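PDB 4NJ5: probable histone-lysine N-methyltransferase, H3 lysine-9 specific SUVH9 from Arabidopsis thaliana, which helps silence genes and some transposable elements, apparently without methyltransferase activity, and may bind methylated DNA and recruit RNA polymerase V to chromatin. Local coordinates for residues Cys459-Ser464 with Leu500-Gly505; Phe416-Trp421 with Asn468-Phe473; Cys388-Val393 with Phe447-Ser452. One frame throughout, in Å; residues are numbered along the deposited sequence.

Contact 1: Cys459-Ser464 with Leu500-Gly505; sequences CYISHS and LSLDYG
His463 faces Leu502 at a CA-CA separation of 5.1 Å in a very short parallel pairing; the chains run together only briefly here and diverge overall, their end-to-end directions 76° apart. Two backbone hydrogen bonds define the pairing: Leu502 N donates to Ser462 O at 3.1 Å, and Ser464 N donates to Leu502 O at 2.8 Å. Bonds to the side chains of His463 and Tyr504 then extend the join. The backbone Tyr504 N donates to His463 ND1 (3.1 Å, N-H...N angle 163°), lying slightly out of the imidazole plane. The two rings meet rim to rim, neither over the other's face, and Tyr504 CD1 comes within 3.4 Å of His463 CB. With its CG anti to the carbonyl carbon (chi1 -78°), Tyr504 runs back past His463, and its hydroxyl donates to Ile461 O at 2.7 Å. That same hydroxyl accepts from a water that also donates to Cys459 O. A second water links Ser462 N to Leu500 O. Asp503 OD1, beside His463 CE1, accepts from Gly505 N in an Asx turn.

The main aliphatic contact lies on the Ile461 side, where Ile461 CG2 reaches Leu502 CD1 at 3.7 Å and both side chains pack on Leu488. The sequences are consistent with the two C-terminal motifs whose crossing forms the pseudoknot characteristic of SET domains. The chemistry implies a join in two steps: backbone bonds make the pairing, and the Tyr504 hydroxyl and His463 ND1 hold the residues after Leu502, while Ile461 and Leu502 pack together on its buried side.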
loop_
_atom_site.group_PDB
_atom_site.type_symbol
_atom_site.label_atom_id
_atom_site.label_comp_id
_atom_site.label_asym_id
_atom_site.label_seq_id
_atom_site.Cartn_x
_atom_site.Cartn_y
_atom_site.Cartn_z
ATOM N N CYS A 459 1.037 5.893 -18.391
ATOM C CA CYS A 459 1.446 5.229 -19.619
ATOM C C CYS A 459 2.922 4.860 -19.600
ATOM O O CYS A 459 3.412 4.183 -20.504
ATOM C CB CYS A 459 1.112 6.093 -20.835
ATOM S SG CYS A 459 -0.667 6.325 -21.078
ATOM N N TYR A 460 3.628 5.299 -18.564
ATOM C CA TYR A 460 5.025 4.923 -18.406
ATOM C C TYR A 460 5.164 3.734 -17.445
ATOM O O TYR A 460 6.270 3.259 -17.182
ATOM C CB TYR A 460 5.859 6.120 -17.937
ATOM C CG TYR A 460 5.759 7.332 -18.842
ATOM C CD1 TYR A 460 6.602 7.479 -19.935
ATOM C CD2 TYR A 460 4.820 8.330 -18.600
ATOM C CE1 TYR A 460 6.512 8.587 -20.767
ATOM C CE2 TYR A 460 4.723 9.442 -19.427
ATOM C CZ TYR A 460 5.572 9.563 -20.505
ATOM O OH TYR A 460 5.481 10.664 -21.327
ATOM N N ILE A 461 4.034 3.251 -16.933
ATOM C CA ILE A 461 4.039 2.094 -16.041
ATOM C C ILE A 461 4.490 0.837 -16.785
ATOM O O ILE A 461 3.952 0.499 -17.841
ATOM C CB ILE A 461 2.658 1.858 -15.398
ATOM C CG1 ILE A 461 2.273 3.052 -14.519
ATOM C CG2 ILE A 461 2.662 0.571 -14.574
ATOM C CD1 ILE A 461 0.940 2.888 -13.808
ATOM N N SER A 462 5.486 0.154 -16.231
ATOM C CA SER A 462 6.081 -0.998 -16.899
ATOM C C SER A 462 5.202 -2.239 -16.799
ATOM O O SER A 462 4.255 -2.278 -16.014
ATOM C CB SER A 462 7.472 -1.287 -16.334
ATOM O OG SER A 462 7.405 -1.585 -14.952
ATOM N N HIS A 463 5.529 -3.247 -17.602
ATOM C CA HIS A 463 4.772 -4.495 -17.627
ATOM C C HIS A 463 5.348 -5.557 -16.691
ATOM O O HIS A 463 6.566 -5.662 -16.535
ATOM C CB HIS A 463 4.718 -5.067 -19.042
ATOM C CG HIS A 463 4.297 -6.501 -19.081
ATOM N ND1 HIS A 463 3.020 -6.909 -18.756
ATOM C CD2 HIS A 463 4.993 -7.629 -19.361
ATOM C CE1 HIS A 463 2.942 -8.223 -18.859
ATOM N NE2 HIS A 463 4.124 -8.683 -19.224
ATOM N N SER A 464 4.467 -6.350 -16.087
ATOM C CA SER A 464 4.885 -7.438 -15.206
ATOM C C SER A 464 3.805 -8.502 -15.038
ATOM O O SER A 464 2.619 -8.188 -14.943
ATOM C CB SER A 464 5.270 -6.896 -13.830
ATOM O OG SER A 464 5.634 -7.950 -12.957
ATOM N N LEU A 500 5.776 0.724 -9.816
ATOM C CA LEU A 500 4.428 0.251 -10.084
ATOM C C LEU A 500 4.450 -0.592 -11.344
ATOM O O LEU A 500 5.171 -0.279 -12.291
ATOM C CB LEU A 500 3.482 1.429 -10.278
ATOM C CG LEU A 500 3.349 2.402 -9.110
ATOM C CD1 LEU A 500 2.366 3.504 -9.472
ATOM C CD2 LEU A 500 2.908 1.667 -7.847
ATOM N N SER A 501 3.660 -1.658 -11.362
ATOM C CA SER A 501 3.622 -2.527 -12.527
ATOM C C SER A 501 2.207 -2.976 -12.874
ATOM O O SER A 501 1.342 -3.076 -12.005
ATOM C CB SER A 501 4.536 -3.740 -12.322
ATOM O OG SER A 501 4.145 -4.489 -11.188
ATOM N N LEU A 502 1.992 -3.242 -14.159
ATOM C CA LEU A 502 0.717 -3.723 -14.672
ATOM C C LEU A 502 0.932 -4.967 -15.527
ATOM O O LEU A 502 1.965 -5.106 -16.181
ATOM C CB LEU A 502 0.062 -2.649 -15.539
ATOM C CG LEU A 502 -0.623 -1.465 -14.867
ATOM C CD1 LEU A 502 -0.722 -0.307 -15.848
ATOM C CD2 LEU A 502 -2.002 -1.870 -14.373
ATOM N N ASP A 503 -0.047 -5.865 -15.528
ATOM C CA ASP A 503 -0.030 -7.001 -16.439
ATOM C C ASP A 503 -0.770 -6.612 -17.713
ATOM O O ASP A 503 -2.001 -6.638 -17.760
ATOM C CB ASP A 503 -0.688 -8.227 -15.803
ATOM C CG ASP A 503 -0.434 -9.504 -16.593
ATOM O OD1 ASP A 503 0.058 -9.418 -17.737
ATOM O OD2 ASP A 503 -0.734 -10.599 -16.070
ATOM N N TYR A 504 -0.013 -6.254 -18.746
ATOM C CA TYR A 504 -0.595 -5.808 -20.007
ATOM C C TYR A 504 -1.259 -6.951 -20.770
ATOM O O TYR A 504 -2.042 -6.719 -21.690
ATOM C CB TYR A 504 0.466 -5.123 -20.876
ATOM C CG TYR A 504 0.788 -3.700 -20.458
ATOM C CD1 TYR A 504 1.718 -3.440 -19.459
ATOM C CD2 TYR A 504 0.169 -2.620 -21.071
ATOM C CE1 TYR A 504 2.018 -2.143 -19.079
ATOM C CE2 TYR A 504 0.460 -1.319 -20.697
ATOM C CZ TYR A 504 1.386 -1.086 -19.700
ATOM O OH TYR A 504 1.676 0.208 -19.324
ATOM N N GLY A 505 -0.951 -8.182 -20.374
ATOM C CA GLY A 505 -1.516 -9.353 -21.018
ATOM C C GLY A 505 -0.944 -9.591 -22.401
ATOM O O GLY A 505 0.227 -9.945 -22.543
HETATM O O HOH W 1 1.507 2.026 -21.509
HETATM O O HOH W 2 6.643 1.362 -14.095
#

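Contact 2: Phe416-Trp421 with Asn468-Phe473; sequences FSSARW and NVIVQF
Ser418 and Ile470 are the closest CA pair, 5.0 Å apart, but the two segments form no strand pair. Residues 469-473 are extended, whereas 416-421 is a loop that tightens into a 3-10 turn at Ala419-Arg420, closed by Trp421 N donating to Ser418 O. A water donates to both Ser417 O and Val469 O and so ties the two backbones where they do not meet directly.

The one direct hydrogen bond uses a side chain: Val471 N donates to Ser418 OG at 2.9 Å, almost straight at 174°. Ser418 OG is held beside its own backbone N (chi1 -61°) and lies 3.3 Å from Ile470 CB, so the hydroxyl rests against the strand as well as bonding to it. In the SET-domain sheet, strand 469-475 lies between 485-490, antiparallel and bonded to Ile470 and Gln472, and 337-338, parallel and bonded at Phe473. At Val471 N the acceptor is the Ser418 hydroxyl, and Val471 O receives Gln472 NE2 at 2.8 Å, the carbonyl oxygen lying in the amide plane of that glutamine.

Apolar contacts flank the serine. Val471 CG2 touches Phe416 at CB and at CG, both 3.6 Å away, the two side chains crossing at about a right angle. Toward the other end, Ile470 CG2 packs obliquely against Trp421 CD1 at 3.6 Å. The indole NE1 bonds to Pro467 O, and Arg420 CG lies 3.3 Å above one ring face, offset toward the rim.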
loop_
_atom_site.group_PDB
_atom_site.type_symbol
_atom_site.label_atom_id
_atom_site.label_comp_id
_atom_site.label_asym_id
_atom_site.label_seq_id
_atom_site.Cartn_x
_atom_site.Cartn_y
_atom_site.Cartn_z
ATOM N N PHE A 416 -5.530 -6.015 -20.081
ATOM C CA PHE A 416 -4.990 -5.876 -18.734
ATOM C C PHE A 416 -5.515 -7.016 -17.867
ATOM O O PHE A 416 -6.678 -7.405 -17.977
ATOM C CB PHE A 416 -5.385 -4.532 -18.111
ATOM C CG PHE A 416 -4.571 -3.358 -18.598
ATOM C CD1 PHE A 416 -3.196 -3.318 -18.404
ATOM C CD2 PHE A 416 -5.185 -2.281 -19.223
ATOM C CE1 PHE A 416 -2.449 -2.232 -18.846
ATOM C CE2 PHE A 416 -4.446 -1.194 -19.666
ATOM C CZ PHE A 416 -3.079 -1.169 -19.477
ATOM N N SER A 417 -4.657 -7.560 -17.012
ATOM C CA SER A 417 -5.077 -8.632 -16.123
ATOM C C SER A 417 -4.927 -8.236 -14.665
ATOM O O SER A 417 -3.858 -7.813 -14.226
ATOM C CB SER A 417 -4.286 -9.911 -16.396
ATOM O OG SER A 417 -4.711 -10.955 -15.535
ATOM N N SER A 418 -6.007 -8.381 -13.915
ATOM C CA SER A 418 -5.982 -8.115 -12.488
ATOM C C SER A 418 -6.260 -9.407 -11.732
ATOM O O SER A 418 -6.563 -9.388 -10.539
ATOM C CB SER A 418 -7.034 -7.061 -12.134
ATOM O OG SER A 418 -6.774 -5.837 -12.796
ATOM N N ALA A 419 -6.150 -10.528 -12.438
ATOM C CA ALA A 419 -6.583 -11.821 -11.916
ATOM C C ALA A 419 -5.771 -12.277 -10.711
ATOM O O ALA A 419 -6.234 -13.099 -9.918
ATOM C CB ALA A 419 -6.556 -12.877 -13.014
ATOM N N ARG A 420 -4.563 -11.741 -10.576
ATOM C CA ARG A 420 -3.704 -12.065 -9.441
ATOM C C ARG A 420 -4.334 -11.652 -8.110
ATOM O O ARG A 420 -4.118 -12.293 -7.080
ATOM C CB ARG A 420 -2.326 -11.412 -9.611
ATOM C CG ARG A 420 -1.563 -11.215 -8.312
ATOM C CD ARG A 420 -0.107 -11.611 -8.445
ATOM N NE ARG A 420 0.788 -10.487 -8.194
ATOM C CZ ARG A 420 1.948 -10.587 -7.555
ATOM N NH1 ARG A 420 2.700 -9.511 -7.374
ATOM N NH2 ARG A 420 2.356 -11.760 -7.096
ATOM N N TRP A 421 -5.132 -10.590 -8.139
ATOM C CA TRP A 421 -5.682 -10.025 -6.916
ATOM C C TRP A 421 -7.196 -10.172 -6.833
ATOM O O TRP A 421 -7.865 -9.350 -6.210
ATOM C CB TRP A 421 -5.294 -8.550 -6.812
ATOM C CG TRP A 421 -3.836 -8.309 -6.997
ATOM C CD1 TRP A 421 -3.185 -8.099 -8.177
ATOM C CD2 TRP A 421 -2.836 -8.271 -5.974
ATOM N NE1 TRP A 421 -1.842 -7.920 -7.950
ATOM C CE2 TRP A 421 -1.599 -8.023 -6.604
ATOM C CE3 TRP A 421 -2.865 -8.414 -4.582
ATOM C CZ2 TRP A 421 -0.406 -7.915 -5.897
ATOM C CZ3 TRP A 421 -1.678 -8.309 -3.881
ATOM C CH2 TRP A 421 -0.467 -8.061 -4.538
ATOM N N ASN A 468 1.557 -4.965 -9.123
ATOM C CA ASN A 468 1.045 -4.424 -7.869
ATOM C C ASN A 468 -0.062 -3.400 -8.104
ATOM O O ASN A 468 -0.485 -2.702 -7.182
ATOM C CB ASN A 468 2.172 -3.818 -7.022
ATOM C CG ASN A 468 3.004 -2.795 -7.783
ATOM O OD1 ASN A 468 2.680 -2.419 -8.912
ATOM N ND2 ASN A 468 4.085 -2.335 -7.158
ATOM N N VAL A 469 -0.522 -3.314 -9.349
ATOM C CA VAL A 469 -1.585 -2.387 -9.721
ATOM C C VAL A 469 -2.654 -3.091 -10.550
ATOM O O VAL A 469 -2.346 -3.757 -11.539
ATOM C CB VAL A 469 -1.040 -1.194 -10.533
ATOM C CG1 VAL A 469 -2.179 -0.282 -10.965
ATOM C CG2 VAL A 469 -0.004 -0.420 -9.724
ATOM N N ILE A 470 -3.911 -2.945 -10.142
ATOM C CA ILE A 470 -5.019 -3.528 -10.889
ATOM C C ILE A 470 -5.794 -2.479 -11.667
ATOM O O ILE A 470 -5.697 -1.273 -11.399
ATOM C CB ILE A 470 -6.009 -4.284 -9.981
ATOM C CG1 ILE A 470 -6.696 -3.314 -9.018
ATOM C CG2 ILE A 470 -5.307 -5.416 -9.239
ATOM C CD1 ILE A 470 -7.880 -3.913 -8.293
ATOM N N VAL A 471 -6.579 -2.961 -12.623
ATOM C CA VAL A 471 -7.370 -2.107 -13.494
ATOM C C VAL A 471 -8.859 -2.258 -13.183
ATOM O O VAL A 471 -9.338 -3.365 -12.923
ATOM C CB VAL A 471 -7.114 -2.466 -14.974
ATOM C CG1 VAL A 471 -8.038 -1.684 -15.896
ATOM C CG2 VAL A 471 -5.656 -2.222 -15.334
ATOM N N GLN A 472 -9.578 -1.137 -13.191
ATOM C CA GLN A 472 -11.036 -1.144 -13.109
ATOM C C GLN A 472 -11.620 -0.215 -14.166
ATOM O O GLN A 472 -11.116 0.889 -14.381
ATOM C CB GLN A 472 -11.507 -0.699 -11.722
ATOM C CG GLN A 472 -11.151 -1.653 -10.586
ATOM C CD GLN A 472 -12.023 -2.896 -10.557
ATOM O OE1 GLN A 472 -13.032 -2.947 -9.846
ATOM N NE2 GLN A 472 -11.632 -3.911 -11.326
ATOM N N PHE A 473 -12.685 -0.660 -14.824
ATOM C CA PHE A 473 -13.388 0.190 -15.777
ATOM C C PHE A 473 -14.456 1.027 -15.069
ATOM O O PHE A 473 -15.346 0.488 -14.407
ATOM C CB PHE A 473 -13.991 -0.639 -16.918
ATOM C CG PHE A 473 -12.961 -1.315 -17.786
ATOM C CD1 PHE A 473 -12.043 -0.566 -18.507
ATOM C CD2 PHE A 473 -12.912 -2.698 -17.883
ATOM C CE1 PHE A 473 -11.089 -1.184 -19.305
ATOM C CE2 PHE A 473 -11.962 -3.322 -18.682
ATOM C CZ PHE A 473 -11.050 -2.563 -19.393
HETATM O O HOH W 3 -2.532 -5.311 -13.886
#

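Contact 3: Cys388-Val393 with Phe447-Ser452; sequences CEYAGV and FAMDVS
Val393 and Asp450 form a single antiparallel hydrogen-bonded pair: Val393 N donates to Asp450 O and Asp450 N to Val393 O, each at 2.9 Å, with N-H...O angles of 172° and 167°. They belong to the small two-stranded sheet of 393-395 and 448-450, separate from the larger SET-domain sheet that includes 386-389.

The tight part lies on the Met449 side. Bent at chi3 (63°), the methionine brings CE to 3.2 Å from Gly392 N and near Tyr390 O. Its SD lies in the plane of the Tyr390 ring at the edge, 5.1 Å from the centroid, a Met-aromatic contact. Val451 CG1 closes in on Gly392 CA at 3.9 Å; a CB on Gly392 would run into both this methyl and Met449 CE, so the glycine suits the crowding. Farther along, Val451 CG1 only grazes the phenol, 4.1 Å from Tyr390 OH.

The solvent side is at Val393, partly exposed, and Ser452, exposed; Asp450 itself is buried. Asp450 OD2 takes two bonds from Ser452: OG at 2.7 Å on the syn lone pair, and N at 2.9 Å from above the carboxylate plane, the second making an Asx turn. With an alanine at Asp450 the carboxylate is gone, and Ser452 OG and N would probably be left without their shared acceptor, the turn freer to shift. The chemistry thus divides the work: sulfur, methyl and ring atoms pack on the Met449 side, backbone bonds set the register, and a carboxylate holds the turn at Ser452.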
loop_
_atom_site.group_PDB
_atom_site.type_symbol
_atom_site.label_atom_id
_atom_site.label_comp_id
_atom_site.label_asym_id
_atom_site.label_seq_id
_atom_site.Cartn_x
_atom_site.Cartn_y
_atom_site.Cartn_z
ATOM N N CYS A 388 -4.407 6.654 -10.226
ATOM C CA CYS A 388 -4.618 7.584 -11.322
ATOM C C CYS A 388 -5.337 6.865 -12.447
ATOM O O CYS A 388 -5.459 5.637 -12.437
ATOM C CB CYS A 388 -3.281 8.091 -11.849
ATOM S SG CYS A 388 -2.273 6.771 -12.556
ATOM N N GLU A 389 -5.802 7.637 -13.422
ATOM C CA GLU A 389 -6.385 7.088 -14.634
ATOM C C GLU A 389 -5.255 6.614 -15.543
ATOM O O GLU A 389 -4.121 7.083 -15.428
ATOM C CB GLU A 389 -7.219 8.171 -15.337
ATOM C CG GLU A 389 -7.997 7.708 -16.562
ATOM C CD GLU A 389 -8.933 8.782 -17.109
ATOM O OE1 GLU A 389 -9.163 9.789 -16.404
ATOM O OE2 GLU A 389 -9.441 8.620 -18.244
ATOM N N TYR A 390 -5.559 5.665 -16.424
ATOM C CA TYR A 390 -4.662 5.325 -17.524
ATOM C C TYR A 390 -5.138 6.098 -18.752
ATOM O O TYR A 390 -6.039 5.652 -19.460
ATOM C CB TYR A 390 -4.670 3.815 -17.796
ATOM C CG TYR A 390 -3.717 3.403 -18.895
ATOM C CD1 TYR A 390 -4.126 3.366 -20.223
ATOM C CD2 TYR A 390 -2.399 3.063 -18.606
ATOM C CE1 TYR A 390 -3.253 3.001 -21.233
ATOM C CE2 TYR A 390 -1.518 2.699 -19.606
ATOM C CZ TYR A 390 -1.950 2.670 -20.920
ATOM O OH TYR A 390 -1.078 2.303 -21.924
ATOM N N ALA A 391 -4.539 7.261 -18.998
ATOM C CA ALA A 391 -5.062 8.199 -19.994
ATOM C C ALA A 391 -4.377 8.148 -21.365
ATOM O O ALA A 391 -3.161 8.302 -21.477
ATOM C CB ALA A 391 -5.046 9.624 -19.445
ATOM N N GLY A 392 -5.181 7.948 -22.403
ATOM C CA GLY A 392 -4.700 7.956 -23.771
ATOM C C GLY A 392 -5.783 8.462 -24.700
ATOM O O GLY A 392 -6.789 9.013 -24.246
ATOM N N VAL A 393 -5.585 8.285 -26.001
ATOM C CA VAL A 393 -6.584 8.693 -26.981
ATOM C C VAL A 393 -7.407 7.482 -27.412
ATOM O O VAL A 393 -6.886 6.564 -28.039
ATOM C CB VAL A 393 -5.928 9.357 -28.209
ATOM C CG1 VAL A 393 -6.983 9.763 -29.233
ATOM C CG2 VAL A 393 -5.099 10.557 -27.781
ATOM N N PHE A 447 -12.547 -1.397 -27.148
ATOM C CA PHE A 447 -11.922 -0.248 -27.800
ATOM C C PHE A 447 -10.403 -0.229 -27.629
ATOM O O PHE A 447 -9.849 -0.915 -26.771
ATOM C CB PHE A 447 -12.550 1.079 -27.346
ATOM C CG PHE A 447 -12.138 1.522 -25.968
ATOM C CD1 PHE A 447 -12.906 1.196 -24.861
ATOM C CD2 PHE A 447 -11.004 2.301 -25.782
ATOM C CE1 PHE A 447 -12.537 1.617 -23.598
ATOM C CE2 PHE A 447 -10.631 2.720 -24.521
ATOM C CZ PHE A 447 -11.397 2.378 -23.431
ATOM N N ALA A 448 -9.735 0.562 -28.458
ATOM C CA ALA A 448 -8.285 0.647 -28.413
ATOM C C ALA A 448 -7.849 2.048 -28.030
ATOM O O ALA A 448 -8.599 3.006 -28.183
ATOM C CB ALA A 448 -7.687 0.251 -29.754
ATOM N N MET A 449 -6.624 2.156 -27.531
ATOM C CA MET A 449 -6.075 3.434 -27.124
ATOM C C MET A 449 -4.737 3.668 -27.798
ATOM O O MET A 449 -3.897 2.768 -27.871
ATOM C CB MET A 449 -5.883 3.476 -25.608
ATOM C CG MET A 449 -7.143 3.194 -24.822
ATOM S SD MET A 449 -6.884 3.289 -23.044
ATOM C CE MET A 449 -6.429 5.007 -22.864
ATOM N N ASP A 450 -4.545 4.880 -28.293
ATOM C CA ASP A 450 -3.241 5.295 -28.772
ATOM C C ASP A 450 -2.592 6.139 -27.680
ATOM O O ASP A 450 -3.210 7.068 -27.157
ATOM C CB ASP A 450 -3.375 6.097 -30.066
ATOM C CG ASP A 450 -2.036 6.412 -30.693
ATOM O OD1 ASP A 450 -1.696 5.791 -31.722
ATOM O OD2 ASP A 450 -1.318 7.277 -30.155
ATOM N N VAL A 451 -1.355 5.797 -27.331
ATOM C CA VAL A 451 -0.597 6.552 -26.340
ATOM C C VAL A 451 0.764 6.968 -26.885
ATOM O O VAL A 451 1.713 7.166 -26.129
ATOM C CB VAL A 451 -0.399 5.749 -25.032
ATOM C CG1 VAL A 451 -1.729 5.544 -24.323
ATOM C CG2 VAL A 451 0.276 4.412 -25.317
ATOM N N SER A 452 0.855 7.109 -28.201
ATOM C CA SER A 452 2.115 7.451 -28.849
ATOM C C SER A 452 2.312 8.961 -28.969
ATOM O O SER A 452 3.408 9.425 -29.267
ATOM C CB SER A 452 2.178 6.816 -30.240
ATOM O OG SER A 452 1.174 7.354 -31.086
#

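How the contacts relate
All three contacts belong to the SET domain and lie away from the three-zinc cluster of the pre-SET region. The structure holds no cofactor or substrate, and the protein is reported not to bind S-adenosyl-L-methionine, so the contacts relate to the fold and to no occupied pocket. Contacts 1 and 2, about 10 Å between centres, are linked by probable hydrogen bonds from Ser501 N to Asn468 OD1 (2.7 Å) and from Ser417 N to Asp503 O (2.9 Å). Contact 3 lies about 13 Å from contact 1 and 16 Å from contact 2, centre to centre. Cys459 SG packs on Ala391 O at 3.2 Å. Phe416 meets Tyr390 edge to face and also meets the Tyr504 ring, joining all three contacts.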